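Local coordinates for putative GGDEF domain membrane protein (Pseudomonas fluorescens, PDB 5EUH) that probably makes the second messenger c-di-GMP from two GTP molecules through its GGDEF (diguanylate cyclase) domain, and binds that product, at residues A[29-34]-A[89-94]; A[33-38]-A[140-145]; A[61-66]-A[83-88]; A[103-108]-A[121-126]. All coordinates share one frame; numbering follows the deposited sequence.

Contact 1. Residues A[29-34]-A[89-94]; sequences SGKPLS and LAETDS. With C2E (9,9'-[(2R,3R,3aS,5S,7aR,9R,10R,10aS,12S,14aR)-3,5,10,12-tetrahydroxy-5,12-dioxidooctahydro-2H,7H-difuro[3,2-d:3',2'-j][1,3,7,9,2,8]tetraoxadiphosphacyclododecine-2,9-diyl]bis(2-amino-1,9-dihydro-6H-purin-6-one)), chain E.
The flat peptide between Thr92 and Asp93 has the Pro32 ring over one face: Pro32 CB lies 3.5 Å from Thr92 O, and Pro32 CG sits above the nitrogen, 3.6 Å from Asp93 N. Ser34 OG is on the opposite side and donates a hydrogen bond to the Thr92 carbonyl, 2.8 Å from OG to Thr92 O, coming from 45° out of the carbonyl plane. A second flat group, a guanine of c-di-GMP, reaches Thr92 through its exocyclic amine: N21 is 2.9 Å from Thr92 OG1 in a nearly straight bond (172°). OG1 in turn donates to Ala90 O, so one hydroxyl both accepts from the ligand and fixes the turn. A chi1 of -59° sets OG1 beside the backbone N of Thr92, where it meets both N21 and Ala90 O.

These residues close the ends of two antiparallel strands in the central sheet of the GGDEF domain. Ser34 and Leu89 form a hydrogen-bonded pair, Ser34 N to Leu89 O at 3.2 Å and Leu89 N to Ser34 O at 3.0 Å. From Leu89 the chain makes a type II turn to Thr92; Asp93 is then the N-cap of helix 94-109, its OD1 hydrogen-bonded to Gly96 N. Arg71, Arg72 and Asp75 also bind the ligand; Arg72 to Asp75 spell RxxD, consistent with the inhibitory product site of diguanylate cyclases. Beyond the pair, Leu33 CD1 lies 3.7 Å from Ala90 CA, on the sheet face covered by helix 12-29. At the exposed margin Lys31 CB touches Glu91 CG, 3.9 Å away.

Contact 2. Residues A[33-38]-A[140-145]; sequences LSLLMI and QLLFAA
Leu35 stands between two leucines of the helix and touches each with a different methyl group. Its CD1 lies 3.7 Å from Leu141 CD2, and its CD2 is the same 3.7 Å from Leu142 CD2; toward both neighbours the side chain runs at a slant. Ala145 CB meets Leu35 CB at 4.2 Å and Met37 CG at 3.6 Å. Its small side chain is consistent with the close 6.1 Å between the CA atoms of Met37 and Ala145. Met37 bends at chi2 (-69°) and folds back along the helix, bringing its methyl CE to 4.0 Å from Leu142 CD2. Leu142 CD2 is therefore shared by Leu35 and Met37. At the other end, Leu141 CD2 also reaches Leu33 CD2, 4.1 Å away, the two side chains crossing at about a right angle. Leu33 places its branch there with CG anti to the backbone N (chi1 174°). No hydrogen bond joins the segments; the interface is wholly apolar.

Further out, the backbone holds these groups in line. Leu33, Leu35 and Met37 share one face of strand 33-40 because residues alternate, and backbone bonds to Trp130, Ser128 and Gly126 fix the strand against its neighbour 123-130. Ser128 OG also bonds to Leu141 O, which ties the helix directly to the sheet. The axes of 140-145 and 33-38 run 40° apart in direction and approach to 8.5 Å, and Leu19 of helix 12-29 packs beside them on Leu33, Leu35 and Leu142.

Contact 3. Residues A[61-66]-A[83-88]; sequences ELARVI and EEFSVI
Phe85 extends its ring from the strand toward helix 61-66, and three helix side chains meet it from different directions. Leu62 comes to the ring edge, close to its plane, with CD2 3.7 Å from Phe85 CD2; the two side chains slide past each other in opposite senses, each reaching toward the other's backbone. Ala63 CB approaches the far end obliquely, 3.8 Å from Phe85 CZ. Ile66 takes the near end: its CD1 lies 3.7 Å from Phe85 CB, at the root of the ring. Phe85 is set for this by chi1 of -81°, which puts CG anti to the carbonyl carbon and beside the backbone N.

Phe85 ends the sequence GGEEF, which matches the signature motif of the diguanylate cyclase domain in its GGEEF form. The motif leads from the turn after strand 75-78 into strand 84-90, its antiparallel neighbour in the sheet, and its last residue, Phe85, packs on helix 52-69. The segment axes run nearly parallel, 16° apart in direction and 10.3 Å at closest approach, a separation bridged here by side-chain contacts, with no hydrogen bond between the segments. Two residues farther along, Val87 points to the same side as Phe85 and presents CG1 to Ile66 CG2 at 3.8 Å. Ile66 thus uses both branches, CD1 on Phe85 and CG2 on Val87. Val87 and Ile66 also pack on Ile38 of the adjacent strand, while Thr7 and Val9 from the N-terminal loop reach Phe85.

Contact 4. Residues A[103-108]-A[121-126]; sequences HIRAAV and MTVSIG
Arg105 begins its contact at CB, which lies 4.2 Å from Ile125 CD1. The next atom, CG, stands anti to the backbone N (chi1 -176°) and comes 3.9 Å from Val123 O, so the aliphatic stem lies against the strand. The chain then bends at chi3 (65°), and the guanidinium leads away from strand 123-126 to polar partners: NH2 makes a salt bridge with Glu102, while NH1 has a salt bridge with Glu109 and a hydrogen bond with Asn158. Both acids lie in the same helix, Glu102 just before and Glu109 just after 103-108, so the charged end is held along the helix surface.

Under this stem the strand fits its branches to the helix backbone. Val123 CG2 points at Arg105 CA, 3.9 Å away, whereas its CG1 meets Val108 CG1 at 3.8 Å, the two valines crossing at about a right angle. One helical turn before Val108, Ile104 CG2 reaches Ile125 CD1 at 4.3 Å, a looser touch. The side-chain contacts are apolar and no hydrogen bond crosses.

Helix 103-108 and strand 123-126 run antiparallel, at 174°, with axes 8.6 Å apart. Next to them Leu62 of helix 52-69 packs on Val108, and Ile38 of strand 33-40 meets Ile104, Val123 and Ile125. On the far side of the strand, Ser124 faces helix 138-154.

How the contacts relate
From the N terminus, contacts 1 and 2 share Leu33 and Ser34 at the start of strand 33-40. Contact 1 closes its loop at 89-94, beside the ligand; contact 2 closes a longer one at 140-145. Contact 3, between 61-66 and 83-88, is nested inside both. Contact 4 opens after contacts 1 and 3 have closed, and lies within the loop of contact 2. All four reach one central sheet: contact 1 joins two of its strands, contact 2 packs a helix on one face, and contacts 3 and 4 pack helices 52-69 and 94-109 on the other. Those two touch directly, Leu62 CD1 lying 3.6 Å from Val108 CG2, and backbone bonds connect contact 2 with both.

Contact 1. Residues A[29-34]-A[89-94]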
# COMPACT_ATOMS: atom_id res chain seq x y z
N SER A 29 20.64 -4.14 11.05
CA SER A 29 21.15 -2.94 10.40
C SER A 29 20.73 -1.68 11.14
O SER A 29 21.42 -0.66 11.08
CB SER A 29 20.68 -2.89 8.95
OG SER A 29 19.27 -2.79 8.85
N GLY A 30 19.60 -1.72 11.85
CA GLY A 30 19.10 -0.53 12.50
C GLY A 30 18.51 0.49 11.56
O GLY A 30 18.36 1.66 11.94
N LYS A 31 18.18 0.09 10.35
CA LYS A 31 17.61 0.98 9.34
C LYS A 31 16.09 0.97 9.43
O LYS A 31 15.49 -0.08 9.65
CB LYS A 31 18.04 0.55 7.94
CG LYS A 31 19.53 0.33 7.79
CD LYS A 31 20.19 1.46 7.04
CE LYS A 31 21.58 1.06 6.59
NZ LYS A 31 22.28 2.15 5.84
N PRO A 32 15.45 2.13 9.25
CA PRO A 32 13.99 2.19 9.40
C PRO A 32 13.28 1.31 8.38
O PRO A 32 13.67 1.23 7.22
CB PRO A 32 13.68 3.67 9.17
CG PRO A 32 14.86 4.21 8.43
CD PRO A 32 16.03 3.44 8.94
N LEU A 33 12.22 0.65 8.84
CA LEU A 33 11.41 -0.24 8.01
C LEU A 33 9.98 0.27 8.04
O LEU A 33 9.34 0.29 9.10
CB LEU A 33 11.49 -1.68 8.52
CG LEU A 33 10.58 -2.69 7.83
CD1 LEU A 33 11.03 -2.93 6.40
CD2 LEU A 33 10.55 -3.99 8.61
N SER A 34 9.47 0.69 6.88
CA SER A 34 8.15 1.28 6.76
C SER A 34 7.20 0.33 6.04
O SER A 34 7.61 -0.47 5.20
CB SER A 34 8.20 2.61 6.01
OG SER A 34 8.95 3.57 6.74
N LEU A 89 8.79 -1.06 2.47
CA LEU A 89 9.75 -0.01 2.17
C LEU A 89 10.92 -0.18 3.12
O LEU A 89 11.02 0.51 4.13
CB LEU A 89 9.12 1.37 2.29
CG LEU A 89 7.91 1.65 1.41
CD1 LEU A 89 7.32 3.01 1.77
CD2 LEU A 89 8.28 1.60 -0.05
N ALA A 90 11.80 -1.12 2.80
CA ALA A 90 12.96 -1.36 3.64
C ALA A 90 13.93 -0.18 3.53
O ALA A 90 14.05 0.45 2.48
CB ALA A 90 13.66 -2.65 3.23
N GLU A 91 14.60 0.11 4.65
CA GLU A 91 15.58 1.19 4.73
C GLU A 91 14.98 2.52 4.29
O GLU A 91 15.64 3.33 3.63
CB GLU A 91 16.83 0.84 3.92
CG GLU A 91 17.39 -0.52 4.26
CD GLU A 91 18.72 -0.80 3.60
OE1 GLU A 91 19.21 0.09 2.87
OE2 GLU A 91 19.27 -1.89 3.82
N THR A 92 13.72 2.74 4.64
CA THR A 92 13.00 3.97 4.35
C THR A 92 12.38 4.48 5.64
O THR A 92 11.68 3.74 6.33
CB THR A 92 11.91 3.74 3.30
OG1 THR A 92 12.50 3.23 2.10
CG2 THR A 92 11.18 5.03 2.99
N ASP A 93 12.64 5.74 5.97
CA ASP A 93 12.11 6.33 7.19
C ASP A 93 10.68 6.80 6.97
O ASP A 93 10.13 6.72 5.87
CB ASP A 93 13.01 7.47 7.67
CG ASP A 93 12.97 8.67 6.75
OD1 ASP A 93 12.58 8.52 5.58
OD2 ASP A 93 13.35 9.77 7.21
N SER A 94 10.06 7.29 8.04
CA SER A 94 8.65 7.67 7.97
C SER A 94 8.43 8.85 7.03
O SER A 94 7.42 8.90 6.32
CB SER A 94 8.12 7.99 9.37
OG SER A 94 6.73 8.28 9.34
P1 C2E E . 15.93 10.20 -0.65
O2P C2E E . 16.73 11.18 0.17
O1P C2E E . 16.36 8.75 -0.73
O5' C2E E . 15.78 10.75 -2.16
C5' C2E E . 16.44 11.96 -2.52
C4' C2E E . 16.20 12.30 -3.99
O4' C2E E . 17.30 11.79 -4.76
C3' C2E E . 14.94 11.68 -4.58
O3' C2E E . 13.86 12.59 -4.60
C2' C2E E . 15.33 11.37 -6.01
O2' C2E E . 14.91 12.43 -6.87
C1' C2E E . 16.84 11.29 -6.01
N9 C2E E . 17.19 9.86 -6.11
C8 C2E E . 17.60 9.08 -5.09
N7 C2E E . 17.83 7.82 -5.52
C5 C2E E . 17.57 7.78 -6.84
C6 C2E E . 17.61 6.76 -7.90
O6 C2E E . 17.96 5.59 -7.65
N1 C2E E . 17.25 7.13 -9.14
C2 C2E E . 16.87 8.39 -9.44
N2 C2E E . 16.53 8.68 -10.72
N3 C2E E . 16.81 9.37 -8.51
C4 C2E E . 17.14 9.13 -7.22
P11 C2E E . 12.35 12.05 -4.42
O21 C2E E . 11.46 13.22 -4.07
O11 C2E E . 12.00 11.17 -5.60
O5A C2E E . 12.51 11.11 -3.13
C5A C2E E . 11.93 11.50 -1.89
C4A C2E E . 12.08 10.38 -0.88
O4A C2E E . 11.11 9.38 -1.16
C3A C2E E . 13.42 9.66 -0.98
O3A C2E E . 14.41 10.22 -0.14
C2A C2E E . 13.10 8.24 -0.55
O2A C2E E . 13.26 8.11 0.86
C1A C2E E . 11.64 8.08 -0.89
N91 C2E E . 11.51 7.28 -2.12
C81 C2E E . 11.26 7.77 -3.35
N71 C2E E . 11.19 6.76 -4.25
C51 C2E E . 11.39 5.61 -3.60
C61 C2E E . 11.45 4.18 -3.95
O61 C2E E . 11.28 3.81 -5.13
N11 C2E E . 11.69 3.31 -2.96
C21 C2E E . 11.88 3.68 -1.68
N21 C2E E . 12.11 2.73 -0.75
N31 C2E E . 11.84 4.98 -1.30
C41 C2E E . 11.60 5.96 -2.19

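Contact 2. Residues A[33-38]-A[140-145]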
# COMPACT_ATOMS: atom_id res chain seq x y z
N LEU A 33 12.22 0.65 8.84
CA LEU A 33 11.41 -0.24 8.01
C LEU A 33 9.98 0.27 8.04
O LEU A 33 9.34 0.29 9.10
CB LEU A 33 11.49 -1.68 8.52
CG LEU A 33 10.58 -2.69 7.83
CD1 LEU A 33 11.03 -2.93 6.40
CD2 LEU A 33 10.55 -3.99 8.61
N SER A 34 9.47 0.69 6.88
CA SER A 34 8.15 1.28 6.76
C SER A 34 7.20 0.33 6.04
O SER A 34 7.61 -0.47 5.20
CB SER A 34 8.20 2.61 6.01
OG SER A 34 8.95 3.57 6.74
N LEU A 35 5.92 0.43 6.39
CA LEU A 35 4.85 -0.32 5.75
C LEU A 35 3.82 0.64 5.17
O LEU A 35 3.59 1.72 5.71
CB LEU A 35 4.17 -1.27 6.73
CG LEU A 35 4.58 -2.74 6.69
CD1 LEU A 35 6.06 -2.90 6.97
CD2 LEU A 35 3.75 -3.52 7.69
N LEU A 36 3.19 0.22 4.08
CA LEU A 36 2.08 0.95 3.47
C LEU A 36 0.91 -0.00 3.29
O LEU A 36 1.08 -1.10 2.75
CB LEU A 36 2.47 1.55 2.12
CG LEU A 36 3.60 2.57 2.04
CD1 LEU A 36 3.59 3.21 0.66
CD2 LEU A 36 3.48 3.63 3.11
N MET A 37 -0.27 0.42 3.74
CA MET A 37 -1.51 -0.30 3.50
C MET A 37 -2.38 0.57 2.61
O MET A 37 -2.76 1.67 3.01
CB MET A 37 -2.22 -0.65 4.80
CG MET A 37 -1.45 -1.60 5.69
SD MET A 37 -1.35 -3.26 5.01
CE MET A 37 -0.46 -4.08 6.33
N ILE A 38 -2.69 0.08 1.42
CA ILE A 38 -3.36 0.87 0.39
C ILE A 38 -4.65 0.16 0.02
O ILE A 38 -4.63 -0.89 -0.64
CB ILE A 38 -2.46 1.06 -0.84
CG1 ILE A 38 -1.11 1.64 -0.42
CG2 ILE A 38 -3.14 1.95 -1.86
CD1 ILE A 38 -0.09 1.67 -1.53
N GLN A 140 3.00 -5.81 15.86
CA GLN A 140 2.60 -4.45 16.20
C GLN A 140 2.85 -3.49 15.05
O GLN A 140 2.11 -2.52 14.88
CB GLN A 140 3.32 -4.00 17.46
CG GLN A 140 3.19 -4.97 18.62
CD GLN A 140 3.72 -4.42 19.93
OE1 GLN A 140 4.92 -4.24 20.10
NE2 GLN A 140 2.81 -4.15 20.85
N LEU A 141 3.88 -3.76 14.24
CA LEU A 141 4.16 -2.92 13.08
C LEU A 141 3.06 -3.07 12.03
O LEU A 141 2.59 -2.07 11.46
CB LEU A 141 5.52 -3.29 12.49
CG LEU A 141 6.00 -2.42 11.32
CD1 LEU A 141 6.49 -1.08 11.83
CD2 LEU A 141 7.08 -3.13 10.54
N LEU A 142 2.65 -4.30 11.76
CA LEU A 142 1.55 -4.53 10.83
C LEU A 142 0.24 -3.99 11.38
O LEU A 142 -0.60 -3.48 10.63
CB LEU A 142 1.42 -6.01 10.51
CG LEU A 142 2.46 -6.62 9.57
CD1 LEU A 142 2.90 -7.98 10.06
CD2 LEU A 142 1.88 -6.71 8.17
N PHE A 143 0.04 -4.09 12.70
CA PHE A 143 -1.19 -3.61 13.31
C PHE A 143 -1.31 -2.09 13.18
O PHE A 143 -2.40 -1.57 12.92
CB PHE A 143 -1.24 -4.03 14.78
CG PHE A 143 -2.56 -3.76 15.44
CD1 PHE A 143 -2.81 -2.54 16.06
CD2 PHE A 143 -3.55 -4.72 15.47
CE1 PHE A 143 -4.02 -2.29 16.67
CE2 PHE A 143 -4.76 -4.48 16.08
CZ PHE A 143 -4.99 -3.26 16.68
N ALA A 144 -0.20 -1.37 13.36
CA ALA A 144 -0.25 0.08 13.30
C ALA A 144 -0.56 0.58 11.89
O ALA A 144 -1.10 1.68 11.73
CB ALA A 144 1.06 0.68 13.80
N ALA A 145 -0.22 -0.20 10.87
CA ALA A 145 -0.47 0.24 9.50
C ALA A 145 -1.92 0.03 9.09
O ALA A 145 -2.51 0.88 8.42
CB ALA A 145 0.47 -0.47 8.54

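Contact 3. Residues A[61-66]-A[83-88]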
# COMPACT_ATOMS: atom_id res chain seq x y z
N GLU A 61 -4.61 -0.73 -12.66
CA GLU A 61 -4.09 0.63 -12.73
C GLU A 61 -3.53 1.08 -11.39
O GLU A 61 -2.48 1.72 -11.33
CB GLU A 61 -5.18 1.59 -13.21
CG GLU A 61 -5.48 1.49 -14.69
CD GLU A 61 -4.29 1.85 -15.55
OE1 GLU A 61 -3.72 0.94 -16.19
OE2 GLU A 61 -3.91 3.04 -15.59
N LEU A 62 -4.22 0.74 -10.30
CA LEU A 62 -3.69 1.04 -8.98
C LEU A 62 -2.37 0.32 -8.74
O LEU A 62 -1.43 0.89 -8.18
CB LEU A 62 -4.71 0.67 -7.91
CG LEU A 62 -4.27 0.76 -6.45
CD1 LEU A 62 -3.69 2.13 -6.13
CD2 LEU A 62 -5.43 0.44 -5.52
N ALA A 63 -2.28 -0.94 -9.18
CA ALA A 63 -1.03 -1.68 -9.05
C ALA A 63 0.08 -1.03 -9.86
O ALA A 63 1.23 -0.93 -9.40
CB ALA A 63 -1.23 -3.13 -9.47
N ARG A 64 -0.23 -0.58 -11.08
CA ARG A 64 0.77 0.09 -11.90
C ARG A 64 1.23 1.40 -11.28
O ARG A 64 2.40 1.77 -11.43
CB ARG A 64 0.22 0.33 -13.31
CG ARG A 64 1.22 0.96 -14.26
CD ARG A 64 0.55 1.40 -15.54
NE ARG A 64 -0.56 2.31 -15.28
CZ ARG A 64 -0.43 3.61 -15.03
NH1 ARG A 64 0.78 4.16 -14.99
NH2 ARG A 64 -1.50 4.35 -14.80
N VAL A 65 0.34 2.11 -10.59
CA VAL A 65 0.71 3.37 -9.96
C VAL A 65 1.68 3.13 -8.81
O VAL A 65 2.68 3.84 -8.65
CB VAL A 65 -0.54 4.14 -9.50
CG1 VAL A 65 -0.15 5.28 -8.58
CG2 VAL A 65 -1.32 4.64 -10.69
N ILE A 66 1.39 2.12 -7.99
CA ILE A 66 2.25 1.83 -6.84
C ILE A 66 3.63 1.40 -7.30
O ILE A 66 4.65 1.94 -6.85
CB ILE A 66 1.60 0.75 -5.95
CG1 ILE A 66 0.20 1.19 -5.51
CG2 ILE A 66 2.47 0.47 -4.74
CD1 ILE A 66 -0.57 0.11 -4.80
N GLU A 83 -9.06 -6.15 -2.26
CA GLU A 83 -9.06 -4.74 -2.62
C GLU A 83 -7.92 -3.96 -1.98
O GLU A 83 -7.86 -2.74 -2.16
CB GLU A 83 -10.40 -4.09 -2.23
CG GLU A 83 -11.59 -4.67 -2.96
CD GLU A 83 -12.88 -4.51 -2.18
OE1 GLU A 83 -12.89 -3.74 -1.20
OE2 GLU A 83 -13.88 -5.17 -2.54
N GLU A 84 -7.02 -4.61 -1.25
CA GLU A 84 -5.91 -3.95 -0.59
C GLU A 84 -4.61 -4.16 -1.35
O GLU A 84 -4.49 -5.04 -2.20
CB GLU A 84 -5.75 -4.46 0.85
CG GLU A 84 -6.86 -4.09 1.80
CD GLU A 84 -8.00 -5.09 1.79
OE1 GLU A 84 -8.08 -5.89 0.83
OE2 GLU A 84 -8.81 -5.08 2.73
N PHE A 85 -3.63 -3.33 -1.01
CA PHE A 85 -2.25 -3.49 -1.46
C PHE A 85 -1.33 -3.14 -0.31
O PHE A 85 -1.49 -2.09 0.31
CB PHE A 85 -1.94 -2.60 -2.67
CG PHE A 85 -2.40 -3.16 -3.98
CD1 PHE A 85 -1.74 -4.22 -4.57
CD2 PHE A 85 -3.50 -2.61 -4.63
CE1 PHE A 85 -2.17 -4.73 -5.78
CE2 PHE A 85 -3.93 -3.11 -5.84
CZ PHE A 85 -3.26 -4.17 -6.41
N SER A 86 -0.39 -4.03 -0.02
CA SER A 86 0.63 -3.79 0.99
C SER A 86 1.99 -3.73 0.33
O SER A 86 2.31 -4.54 -0.54
CB SER A 86 0.61 -4.89 2.06
OG SER A 86 1.40 -4.53 3.17
N VAL A 87 2.80 -2.74 0.73
CA VAL A 87 4.14 -2.57 0.19
C VAL A 87 5.13 -2.49 1.34
O VAL A 87 4.84 -1.94 2.40
CB VAL A 87 4.24 -1.32 -0.72
CG1 VAL A 87 2.86 -0.86 -1.16
CG2 VAL A 87 5.00 -0.19 -0.05
N ILE A 88 6.31 -3.09 1.14
CA ILE A 88 7.41 -3.01 2.08
C ILE A 88 8.38 -1.96 1.58
O ILE A 88 8.75 -1.95 0.40
CB ILE A 88 8.12 -4.37 2.24
CG1 ILE A 88 7.13 -5.46 2.65
CG2 ILE A 88 9.24 -4.27 3.26
CD1 ILE A 88 7.77 -6.82 2.78

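Contact 4. Residues A[103-108]-A[121-126]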
# COMPACT_ATOMS: atom_id res chain seq x y z
N HIS A 103 2.49 10.62 -3.46
CA HIS A 103 2.61 10.42 -4.90
C HIS A 103 1.60 9.39 -5.39
O HIS A 103 0.96 9.57 -6.43
CB HIS A 103 4.03 9.99 -5.26
CG HIS A 103 5.04 11.09 -5.20
ND1 HIS A 103 4.70 12.42 -5.33
CD2 HIS A 103 6.38 11.06 -5.03
CE1 HIS A 103 5.79 13.16 -5.24
NE2 HIS A 103 6.82 12.36 -5.06
N ILE A 104 1.47 8.28 -4.65
CA ILE A 104 0.53 7.23 -5.05
C ILE A 104 -0.90 7.73 -4.95
O ILE A 104 -1.72 7.53 -5.85
CB ILE A 104 0.74 5.97 -4.19
CG1 ILE A 104 2.12 5.36 -4.46
CG2 ILE A 104 -0.35 4.95 -4.46
CD1 ILE A 104 2.38 4.10 -3.67
N ARG A 105 -1.23 8.40 -3.84
CA ARG A 105 -2.59 8.90 -3.65
C ARG A 105 -2.95 9.91 -4.73
O ARG A 105 -4.02 9.82 -5.35
CB ARG A 105 -2.74 9.52 -2.26
CG ARG A 105 -4.15 9.96 -1.95
CD ARG A 105 -4.18 11.07 -0.92
NE ARG A 105 -3.55 12.29 -1.41
CZ ARG A 105 -4.07 13.08 -2.34
NH1 ARG A 105 -5.23 12.76 -2.91
NH2 ARG A 105 -3.43 14.17 -2.73
N ALA A 106 -2.07 10.88 -4.97
CA ALA A 106 -2.36 11.92 -5.95
C ALA A 106 -2.50 11.34 -7.35
O ALA A 106 -3.35 11.78 -8.13
CB ALA A 106 -1.28 12.99 -5.92
N ALA A 107 -1.67 10.35 -7.69
CA ALA A 107 -1.70 9.78 -9.03
C ALA A 107 -3.00 9.02 -9.28
O ALA A 107 -3.56 9.08 -10.38
CB ALA A 107 -0.50 8.87 -9.24
N VAL A 108 -3.49 8.29 -8.27
CA VAL A 108 -4.74 7.56 -8.42
C VAL A 108 -5.91 8.53 -8.58
O VAL A 108 -6.83 8.29 -9.36
CB VAL A 108 -4.95 6.62 -7.22
CG1 VAL A 108 -6.32 5.96 -7.28
CG2 VAL A 108 -3.85 5.58 -7.18
N MET A 121 -11.61 7.88 -8.94
CA MET A 121 -11.25 6.89 -7.94
C MET A 121 -10.20 7.47 -7.00
O MET A 121 -9.39 8.31 -7.41
CB MET A 121 -10.72 5.61 -8.59
CG MET A 121 -10.64 4.43 -7.66
SD MET A 121 -10.24 2.92 -8.56
CE MET A 121 -11.03 1.71 -7.50
N THR A 122 -10.23 7.02 -5.75
CA THR A 122 -9.26 7.44 -4.75
C THR A 122 -8.82 6.23 -3.94
O THR A 122 -9.40 5.14 -4.04
CB THR A 122 -9.83 8.51 -3.82
OG1 THR A 122 -10.97 7.99 -3.13
CG2 THR A 122 -10.22 9.76 -4.59
N VAL A 123 -7.78 6.42 -3.14
CA VAL A 123 -7.26 5.37 -2.27
C VAL A 123 -6.97 5.98 -0.90
O VAL A 123 -6.69 7.18 -0.77
CB VAL A 123 -5.98 4.71 -2.83
CG1 VAL A 123 -6.30 3.92 -4.09
CG2 VAL A 123 -4.90 5.75 -3.10
N SER A 124 -7.04 5.14 0.12
CA SER A 124 -6.66 5.50 1.48
C SER A 124 -5.42 4.72 1.87
O SER A 124 -5.28 3.54 1.52
CB SER A 124 -7.80 5.22 2.47
OG SER A 124 -9.00 5.84 2.04
N ILE A 125 -4.50 5.37 2.58
CA ILE A 125 -3.18 4.82 2.85
C ILE A 125 -2.88 4.96 4.33
O ILE A 125 -3.05 6.04 4.91
CB ILE A 125 -2.10 5.51 2.00
CG1 ILE A 125 -2.36 5.30 0.51
CG2 ILE A 125 -0.72 4.99 2.36
CD1 ILE A 125 -1.39 6.01 -0.39
N GLY A 126 -2.42 3.88 4.94
CA GLY A 126 -1.92 3.90 6.31
C GLY A 126 -0.47 3.52 6.34
O GLY A 126 -0.03 2.62 5.62